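Local coordinates for hypothetical protein PH1109 (Pyrococcus horikoshii, PDB 2D59) that is of unknown function but belongs to the CoA-binding domain family, whose members have a Rossmann-like fold, at residues A[22-27]-A[51-56]; A[26-31]-A[83-88]; A[30-35]-A[57-62]. All blocks are in the same frame, centred on the assembly; numbering follows the deposited sequence.

How the contacts relate
Contact 1 lies in the buried parallel sheet, where strand 51-55 pairs with strand 24-28; backbone hydrogen bonds dominate, and a lysine-aspartate-tyrosine cluster adds charge at one end. Contact 2 begins on the same central strand but on its other flank, at the C-terminal end: one backbone bond to Phe84 remains, and apolar side chains do the rest. Contact 3, partly exposed, joins the loops beyond these strand ends, with a proline-tyrosine CH-pi contact and a bridging water in place of direct hydrogen bonds. The first two share Ala26 and Leu27, the last two Ala30 and Ser31. Asn56 ND2 ties contact 1 to the others through Ala30 O.

Contact 1 of 3, residues A[22-27]-A[51-56]; sequences YKKIAL and DVYPVN
The Tyr53 ring receives Lys24 at its edge, where NZ lies near the ring plane and donates to OH over 2.7 Å, while Ile25 O approaches CD2 obliquely. The other flat group, the Asp51 carboxylate, is met by the same ammonium: NZ reaches OD1 on its anti side, 30° out of the carboxylate plane, closing a salt bridge of 3.1 Å. Lys24 can serve both because its chain bends at chi2 and chi3, curling beside Asp51 and bringing NZ between Asp51 OD1 and Tyr53 OH. The Asp51 carboxylate would be expected to favour the charged lysine. Tyr53 OH has a second, weak hydrogen-bonding partner in Asp76.

Behind these side chains, strands 24-27 and 51-55 run parallel, inclined by 19°. They are the two strands of a right-handed beta-alpha-beta unit of the Rossmann-like fold, with helix 37-47 forming the crossover. Their backbone bonds alternate in the pattern of a parallel sheet: Ile25 N donates to Asp51 O, Tyr53 N to Ile25 O at 2.8 Å, Leu27 N to Tyr53 O, and Val55 N to Leu27 O at 2.8 Å. Ala26 shares the face of Lys24 and Tyr53; CA of Ala26 makes a C-H...O contact of 3.3 Å to Tyr53 O.

On the face carrying Ile25, Val52, Leu27 and Pro54, the Val52 methyl CG1 lies 4.0 Å from Leu27 CB. Met42 of helix 37-47 covers Leu27, Val52 and Pro54, and Leu46 of the same helix adds a second contact with Val52.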
loop_
_atom_site.group_PDB
_atom_site.type_symbol
_atom_site.label_atom_id
_atom_site.label_comp_id
_atom_site.label_asym_id
_atom_site.label_seq_id
_atom_site.Cartn_x
_atom_site.Cartn_y
_atom_site.Cartn_z
ATOM N N TYR A 22 -11.514 -3.186 0.006
ATOM C CA TYR A 22 -10.627 -2.673 -1.031
ATOM C C TYR A 22 -9.675 -3.742 -1.562
ATOM O O TYR A 22 -8.801 -4.231 -0.844
ATOM C CB TYR A 22 -9.835 -1.480 -0.493
ATOM C CG TYR A 22 -10.717 -0.364 0.024
ATOM C CD1 TYR A 22 -11.626 0.279 -0.817
ATOM C CD2 TYR A 22 -10.650 0.043 1.357
ATOM C CE1 TYR A 22 -12.451 1.299 -0.343
ATOM C CE2 TYR A 22 -11.470 1.063 1.840
ATOM C CZ TYR A 22 -12.366 1.685 0.986
ATOM O OH TYR A 22 -13.178 2.691 1.459
ATOM N N LYS A 23 -9.858 -4.098 -2.832
ATOM C CA LYS A 23 -9.030 -5.107 -3.481
ATOM C C LYS A 23 -8.094 -4.506 -4.526
ATOM O O LYS A 23 -7.230 -5.205 -5.048
ATOM C CB LYS A 23 -9.913 -6.164 -4.153
ATOM C CG LYS A 23 -10.857 -6.883 -3.206
ATOM C CD LYS A 23 -10.096 -7.604 -2.106
ATOM C CE LYS A 23 -11.046 -8.326 -1.163
ATOM N NZ LYS A 23 -10.324 -9.011 -0.052
ATOM N N LYS A 24 -8.275 -3.223 -4.832
ATOM C CA LYS A 24 -7.444 -2.542 -5.828
ATOM C C LYS A 24 -6.262 -1.882 -5.126
ATOM O O LYS A 24 -6.394 -0.802 -4.541
ATOM C CB LYS A 24 -8.269 -1.481 -6.564
ATOM C CG LYS A 24 -9.619 -1.973 -7.058
ATOM C CD LYS A 24 -9.488 -3.023 -8.146
ATOM C CE LYS A 24 -8.993 -2.413 -9.447
ATOM N NZ LYS A 24 -8.970 -3.420 -10.542
ATOM N N ILE A 25 -5.102 -2.530 -5.195
ATOM C CA ILE A 25 -3.905 -2.027 -4.533
ATOM C C ILE A 25 -2.796 -1.541 -5.453
ATOM O O ILE A 25 -2.401 -2.235 -6.388
ATOM C CB ILE A 25 -3.250 -3.107 -3.626
ATOM C CG1 ILE A 25 -4.311 -3.865 -2.837
ATOM C CG2 ILE A 25 -2.248 -2.456 -2.672
ATOM C CD1 ILE A 25 -4.903 -4.996 -3.615
ATOM N N ALA A 26 -2.298 -0.342 -5.171
ATOM C CA ALA A 26 -1.177 0.218 -5.903
ATOM C C ALA A 26 -0.033 -0.003 -4.917
ATOM O O ALA A 26 -0.028 0.570 -3.824
ATOM C CB ALA A 26 -1.388 1.703 -6.158
ATOM N N LEU A 27 0.923 -0.849 -5.282
ATOM C CA LEU A 27 2.030 -1.144 -4.383
ATOM C C LEU A 27 3.281 -0.389 -4.815
ATOM O O LEU A 27 3.963 -0.774 -5.767
ATOM C CB LEU A 27 2.272 -2.658 -4.353
ATOM C CG LEU A 27 3.101 -3.211 -3.191
ATOM C CD1 LEU A 27 2.543 -4.566 -2.748
ATOM C CD2 LEU A 27 4.555 -3.325 -3.615
ATOM N N ASP A 51 -6.046 -7.312 -6.525
ATOM C CA ASP A 51 -5.661 -6.770 -7.831
ATOM C C ASP A 51 -4.508 -5.840 -7.474
ATOM O O ASP A 51 -4.726 -4.749 -6.946
ATOM C CB ASP A 51 -6.805 -5.961 -8.452
ATOM C CG ASP A 51 -7.877 -6.836 -9.080
ATOM O OD1 ASP A 51 -8.953 -6.302 -9.430
ATOM O OD2 ASP A 51 -7.646 -8.049 -9.238
ATOM N N VAL A 52 -3.283 -6.277 -7.747
ATOM C CA VAL A 52 -2.110 -5.489 -7.396
ATOM C C VAL A 52 -1.411 -4.870 -8.599
ATOM O O VAL A 52 -1.002 -5.569 -9.525
ATOM C CB VAL A 52 -1.087 -6.351 -6.616
ATOM C CG1 VAL A 52 0.029 -5.476 -6.065
ATOM C CG2 VAL A 52 -1.789 -7.092 -5.480
ATOM N N TYR A 53 -1.283 -3.549 -8.559
ATOM C CA TYR A 53 -0.637 -2.776 -9.611
ATOM C C TYR A 53 0.639 -2.187 -9.022
ATOM O O TYR A 53 0.604 -1.175 -8.320
ATOM C CB TYR A 53 -1.594 -1.677 -10.076
ATOM C CG TYR A 53 -2.929 -2.230 -10.525
ATOM C CD1 TYR A 53 -3.097 -2.749 -11.810
ATOM C CD2 TYR A 53 -4.005 -2.305 -9.641
ATOM C CE1 TYR A 53 -4.298 -3.331 -12.197
ATOM C CE2 TYR A 53 -5.212 -2.884 -10.016
ATOM C CZ TYR A 53 -5.354 -3.398 -11.294
ATOM O OH TYR A 53 -6.544 -3.976 -11.662
ATOM N N PRO A 54 1.789 -2.828 -9.286
ATOM C CA PRO A 54 3.063 -2.338 -8.759
ATOM C C PRO A 54 3.506 -1.001 -9.332
ATOM O O PRO A 54 3.259 -0.700 -10.500
ATOM C CB PRO A 54 4.032 -3.471 -9.089
ATOM C CG PRO A 54 3.467 -4.031 -10.356
ATOM C CD PRO A 54 1.981 -4.052 -10.086
ATOM N N VAL A 55 4.156 -0.207 -8.487
ATOM C CA VAL A 55 4.659 1.103 -8.877
ATOM C C VAL A 55 6.123 1.261 -8.483
ATOM O O VAL A 55 6.480 1.135 -7.313
ATOM C CB VAL A 55 3.865 2.244 -8.206
ATOM C CG1 VAL A 55 4.507 3.586 -8.548
ATOM C CG2 VAL A 55 2.417 2.214 -8.658
ATOM N N ASN A 56 6.965 1.532 -9.475
ATOM C CA ASN A 56 8.391 1.741 -9.258
ATOM C C ASN A 56 9.029 2.125 -10.589
ATOM O O ASN A 56 9.104 1.311 -11.505
ATOM C CB ASN A 56 9.067 0.474 -8.724
ATOM C CG ASN A 56 10.455 0.750 -8.167
ATOM O OD1 ASN A 56 11.222 1.531 -8.735
ATOM N ND2 ASN A 56 10.787 0.106 -7.054
#

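Contact 2 of 3, residues A[26-31]-A[83-88]; sequences ALVGAS and LFVKPK
With CG anti to its carbonyl carbon (chi1 -77°), Phe84 turns its ring back toward strand 24-28, where Leu27, its CG anti to the backbone N (chi1 -163°), carries its branch out to the ring. Leu27 CG approaches Phe84 CE2 to 3.6 Å from an oblique direction. The two leucine methyls share the same side of the ring: CD2 touches ring atoms CD2 and CE2, whereas CD1 reaches CE2 alone.

Val28 O lies at the edge of the Phe84 ring, in its plane, and also accepts the hydrogen bond from Phe84 N at 3.0 Å. The bond is bent, with 137° at the hydrogen; it follows the parallel bridge of Val28 with Leu83, the one bridge between the two segments. On the other face of the sheet from Leu27, Val28 and Leu83 lie side by side: Leu83 CD2 sits 3.9 Å from both Val28 CB and Val28 CG2. Val28 CG1 meets Val85 CG1 at 4.0 Å.

A type II turn from Leu27 to Ala30 overlaps the strand end. Its Gly29, with positive phi, brings its CA against Val85 CG1 at 3.9 Å. The turn swings the chain off the sheet at the strand's C-terminal end, where Rossmann-like folds commonly place their binding loops. Ala38 and Val41 of helix 37-47 pack on the Phe84 ring, while Thr90 and Tyr93 of helix 87-100 cover Leu83 on the opposite side of the sheet.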
loop_
_atom_site.group_PDB
_atom_site.type_symbol
_atom_site.label_atom_id
_atom_site.label_comp_id
_atom_site.label_asym_id
_atom_site.label_seq_id
_atom_site.Cartn_x
_atom_site.Cartn_y
_atom_site.Cartn_z
ATOM N N ALA A 26 -2.298 -0.342 -5.171
ATOM C CA ALA A 26 -1.177 0.218 -5.903
ATOM C C ALA A 26 -0.033 -0.003 -4.917
ATOM O O ALA A 26 -0.028 0.570 -3.824
ATOM C CB ALA A 26 -1.388 1.703 -6.158
ATOM N N LEU A 27 0.923 -0.849 -5.282
ATOM C CA LEU A 27 2.030 -1.144 -4.383
ATOM C C LEU A 27 3.281 -0.389 -4.815
ATOM O O LEU A 27 3.963 -0.774 -5.767
ATOM C CB LEU A 27 2.272 -2.658 -4.353
ATOM C CG LEU A 27 3.101 -3.211 -3.191
ATOM C CD1 LEU A 27 2.543 -4.566 -2.748
ATOM C CD2 LEU A 27 4.555 -3.325 -3.615
ATOM N N VAL A 28 3.561 0.693 -4.091
ATOM C CA VAL A 28 4.697 1.568 -4.362
ATOM C C VAL A 28 5.994 1.038 -3.768
ATOM O O VAL A 28 6.053 0.668 -2.593
ATOM C CB VAL A 28 4.429 2.981 -3.807
ATOM C CG1 VAL A 28 5.573 3.911 -4.162
ATOM C CG2 VAL A 28 3.111 3.508 -4.359
ATOM N N GLY A 29 7.043 1.021 -4.583
ATOM C CA GLY A 29 8.317 0.513 -4.122
ATOM C C GLY A 29 8.453 -0.951 -4.490
ATOM O O GLY A 29 9.309 -1.655 -3.955
ATOM N N ALA A 30 7.602 -1.405 -5.407
ATOM C CA ALA A 30 7.617 -2.792 -5.860
ATOM C C ALA A 30 9.019 -3.193 -6.303
ATOM O O ALA A 30 9.752 -2.388 -6.880
ATOM C CB ALA A 30 6.630 -2.981 -7.003
ATOM N N SER A 31 9.380 -4.445 -6.042
ATOM C CA SER A 31 10.706 -4.944 -6.389
ATOM C C SER A 31 10.679 -6.409 -6.808
ATOM O O SER A 31 9.913 -7.205 -6.268
ATOM C CB SER A 31 11.640 -4.773 -5.187
ATOM O OG SER A 31 12.880 -5.424 -5.395
ATOM N N LEU A 83 2.560 1.741 0.637
ATOM C CA LEU A 83 3.913 2.292 0.546
ATOM C C LEU A 83 5.068 1.511 1.166
ATOM O O LEU A 83 5.049 1.175 2.347
ATOM C CB LEU A 83 3.928 3.702 1.141
ATOM C CG LEU A 83 2.946 4.737 0.590
ATOM C CD1 LEU A 83 2.901 5.925 1.537
ATOM C CD2 LEU A 83 3.359 5.167 -0.812
ATOM N N PHE A 84 6.100 1.270 0.363
ATOM C CA PHE A 84 7.290 0.567 0.822
ATOM C C PHE A 84 8.533 1.452 0.715
ATOM O O PHE A 84 9.649 0.998 0.969
ATOM C CB PHE A 84 7.491 -0.717 0.010
ATOM C CG PHE A 84 6.567 -1.833 0.407
ATOM C CD1 PHE A 84 6.906 -2.695 1.447
ATOM C CD2 PHE A 84 5.349 -2.009 -0.243
ATOM C CE1 PHE A 84 6.040 -3.721 1.835
ATOM C CE2 PHE A 84 4.477 -3.028 0.139
ATOM C CZ PHE A 84 4.825 -3.885 1.177
ATOM N N VAL A 85 8.336 2.719 0.358
ATOM C CA VAL A 85 9.454 3.652 0.209
ATOM C C VAL A 85 9.791 4.457 1.467
ATOM O O VAL A 85 8.996 4.538 2.404
ATOM C CB VAL A 85 9.201 4.638 -0.955
ATOM C CG1 VAL A 85 9.065 3.869 -2.262
ATOM C CG2 VAL A 85 7.949 5.465 -0.689
ATOM N N LYS A 86 10.982 5.052 1.468
ATOM C CA LYS A 86 11.464 5.844 2.595
ATOM C C LYS A 86 10.518 6.999 2.899
ATOM O O LYS A 86 9.887 7.549 2.000
ATOM C CB LYS A 86 12.863 6.394 2.290
ATOM C CG LYS A 86 13.740 5.440 1.495
ATOM C CD LYS A 86 13.815 4.064 2.139
ATOM C CE LYS A 86 14.387 3.043 1.165
ATOM N NZ LYS A 86 13.571 2.967 -0.086
ATOM N N PRO A 87 10.415 7.385 4.180
ATOM C CA PRO A 87 9.541 8.479 4.607
ATOM C C PRO A 87 9.633 9.733 3.738
ATOM O O PRO A 87 8.615 10.312 3.364
ATOM C CB PRO A 87 9.996 8.735 6.040
ATOM C CG PRO A 87 10.362 7.366 6.510
ATOM C CD PRO A 87 11.145 6.823 5.331
ATOM N N LYS A 88 10.856 10.141 3.420
ATOM C CA LYS A 88 11.087 11.338 2.620
ATOM C C LYS A 88 10.504 11.247 1.211
ATOM O O LYS A 88 10.308 12.268 0.550
ATOM C CB LYS A 88 12.589 11.620 2.532
ATOM C CG LYS A 88 12.942 12.998 1.994
ATOM C CD LYS A 88 12.506 14.095 2.957
ATOM C CE LYS A 88 12.889 15.472 2.440
ATOM N NZ LYS A 88 12.514 16.549 3.398
#

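Contact 3 of 3, residues A[30-35]-A[57-62]; sequences ASPKPE and PKYEEV
This is a loop-to-loop contact of apolar and CH-pi character beyond the C-terminal ends of strands 24-28 and 51-55 in the Rossmann-like fold. It joins the loop leading into helix 37-47 to the segment that runs into the short strand 61-62. Tyr59 is held between two residues: Pro32 CD lies over the centre of one ring face, 3.4 Å from the centroid and 12° off the normal, and Lys58 CB covers the opposite face. The proline ring crosses the tyrosine side chain at about a right angle, with its CG reaching toward Tyr59 CE2. Ala30 O approaches Tyr59 CD1 obliquely, its hydrogen-bonding partner being Asn56 ND2.

Val62 packs its two methyls on Ser31 and Ala30. Its CG1, anti to the backbone N (chi1 177°), rests 3.4 Å from Ser31 O, while CG2 faces Ala30 CB at 4.2 Å. Ser31 OG accepts from Lys33 N at 3.1 Å, forming an ST turn that spans Pro32. The same OG is 2.7 Å from a water oxygen, and this water also bonds to Tyr59 OH at 2.6 Å.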
loop_
_atom_site.group_PDB
_atom_site.type_symbol
_atom_site.label_atom_id
_atom_site.label_comp_id
_atom_site.label_asym_id
_atom_site.label_seq_id
_atom_site.Cartn_x
_atom_site.Cartn_y
_atom_site.Cartn_z
ATOM N N ALA A 30 7.602 -1.405 -5.407
ATOM C CA ALA A 30 7.617 -2.792 -5.860
ATOM C C ALA A 30 9.019 -3.193 -6.303
ATOM O O ALA A 30 9.752 -2.388 -6.880
ATOM C CB ALA A 30 6.630 -2.981 -7.003
ATOM N N SER A 31 9.380 -4.445 -6.042
ATOM C CA SER A 31 10.706 -4.944 -6.389
ATOM C C SER A 31 10.679 -6.409 -6.808
ATOM O O SER A 31 9.913 -7.205 -6.268
ATOM C CB SER A 31 11.640 -4.773 -5.187
ATOM O OG SER A 31 12.880 -5.424 -5.395
ATOM N N PRO A 32 11.516 -6.782 -7.791
ATOM C CA PRO A 32 11.579 -8.166 -8.269
ATOM C C PRO A 32 12.430 -9.032 -7.334
ATOM O O PRO A 32 12.482 -10.252 -7.478
ATOM C CB PRO A 32 12.201 -8.015 -9.654
ATOM C CG PRO A 32 13.169 -6.890 -9.440
ATOM C CD PRO A 32 12.356 -5.898 -8.621
ATOM N N LYS A 33 13.089 -8.387 -6.374
ATOM C CA LYS A 33 13.943 -9.081 -5.415
ATOM C C LYS A 33 13.107 -9.819 -4.374
ATOM O O LYS A 33 12.444 -9.198 -3.543
ATOM C CB LYS A 33 14.868 -8.081 -4.721
ATOM C CG LYS A 33 15.779 -7.321 -5.671
ATOM C CD LYS A 33 16.600 -6.280 -4.924
ATOM C CE LYS A 33 17.474 -5.475 -5.869
ATOM N NZ LYS A 33 18.219 -4.405 -5.144
ATOM N N PRO A 34 13.146 -11.160 -4.395
ATOM C CA PRO A 34 12.395 -12.015 -3.469
ATOM C C PRO A 34 12.587 -11.742 -1.979
ATOM O O PRO A 34 11.667 -11.962 -1.185
ATOM C CB PRO A 34 12.860 -13.421 -3.844
ATOM C CG PRO A 34 13.181 -13.296 -5.296
ATOM C CD PRO A 34 13.920 -11.983 -5.343
ATOM N N GLU A 35 13.769 -11.269 -1.594
ATOM C CA GLU A 35 14.046 -11.025 -0.184
ATOM C C GLU A 35 13.548 -9.691 0.359
ATOM O O GLU A 35 13.583 -9.465 1.568
ATOM C CB GLU A 35 15.551 -11.169 0.092
ATOM C CG GLU A 35 16.432 -9.999 -0.338
ATOM C CD GLU A 35 16.367 -9.696 -1.822
ATOM O OE1 GLU A 35 16.212 -10.636 -2.629
ATOM O OE2 GLU A 35 16.491 -8.507 -2.186
ATOM N N PRO A 57 9.487 3.379 -10.713
ATOM C CA PRO A 57 10.119 3.864 -11.945
ATOM C C PRO A 57 11.306 3.018 -12.408
ATOM O O PRO A 57 11.692 3.071 -13.576
ATOM C CB PRO A 57 10.540 5.282 -11.572
ATOM C CG PRO A 57 9.471 5.700 -10.618
ATOM C CD PRO A 57 9.338 4.474 -9.739
ATOM N N LYS A 58 11.876 2.237 -11.495
ATOM C CA LYS A 58 13.030 1.400 -11.814
ATOM C C LYS A 58 12.697 0.059 -12.460
ATOM O O LYS A 58 13.588 -0.623 -12.966
ATOM C CB LYS A 58 13.860 1.151 -10.552
ATOM C CG LYS A 58 14.504 2.401 -9.972
ATOM C CD LYS A 58 15.273 2.087 -8.698
ATOM C CE LYS A 58 16.019 3.310 -8.183
ATOM N NZ LYS A 58 15.110 4.458 -7.908
ATOM N N TYR A 59 11.425 -0.327 -12.445
ATOM C CA TYR A 59 11.031 -1.606 -13.026
ATOM C C TYR A 59 9.842 -1.490 -13.968
ATOM O O TYR A 59 8.982 -0.625 -13.802
ATOM C CB TYR A 59 10.716 -2.611 -11.913
ATOM C CG TYR A 59 11.834 -2.745 -10.904
ATOM C CD1 TYR A 59 11.694 -2.253 -9.608
ATOM C CD2 TYR A 59 13.051 -3.327 -11.260
ATOM C CE1 TYR A 59 12.738 -2.333 -8.691
ATOM C CE2 TYR A 59 14.101 -3.410 -10.352
ATOM C CZ TYR A 59 13.938 -2.911 -9.070
ATOM O OH TYR A 59 14.977 -2.981 -8.175
ATOM N N GLU A 60 9.797 -2.373 -14.959
ATOM C CA GLU A 60 8.717 -2.367 -15.934
ATOM C C GLU A 60 7.747 -3.517 -15.666
ATOM O O GLU A 60 6.607 -3.503 -16.131
ATOM C CB GLU A 60 9.297 -2.482 -17.349
ATOM C CG GLU A 60 8.318 -2.135 -18.453
ATOM C CD GLU A 60 8.974 -2.085 -19.820
ATOM O OE1 GLU A 60 8.285 -1.704 -20.790
ATOM O OE2 GLU A 60 10.173 -2.424 -19.926
ATOM N N GLU A 61 8.209 -4.506 -14.909
ATOM C CA GLU A 61 7.385 -5.661 -14.573
ATOM C C GLU A 61 7.844 -6.316 -13.275
ATOM O O GLU A 61 9.035 -6.539 -13.065
ATOM C CB GLU A 61 7.437 -6.682 -15.712
ATOM C CG GLU A 61 6.594 -7.925 -15.487
ATOM C CD GLU A 61 6.626 -8.865 -16.679
ATOM O OE1 GLU A 61 5.976 -9.928 -16.618
ATOM O OE2 GLU A 61 7.298 -8.537 -17.680
ATOM N N VAL A 62 6.892 -6.619 -12.397
ATOM C CA VAL A 62 7.205 -7.263 -11.130
ATOM C C VAL A 62 6.175 -8.360 -10.878
ATOM O O VAL A 62 4.973 -8.118 -10.956
ATOM C CB VAL A 62 7.176 -6.248 -9.961
ATOM C CG1 VAL A 62 7.424 -6.959 -8.642
ATOM C CG2 VAL A 62 8.241 -5.174 -10.183
HETATM O O HOH W 1 14.455 -3.222 -5.622
#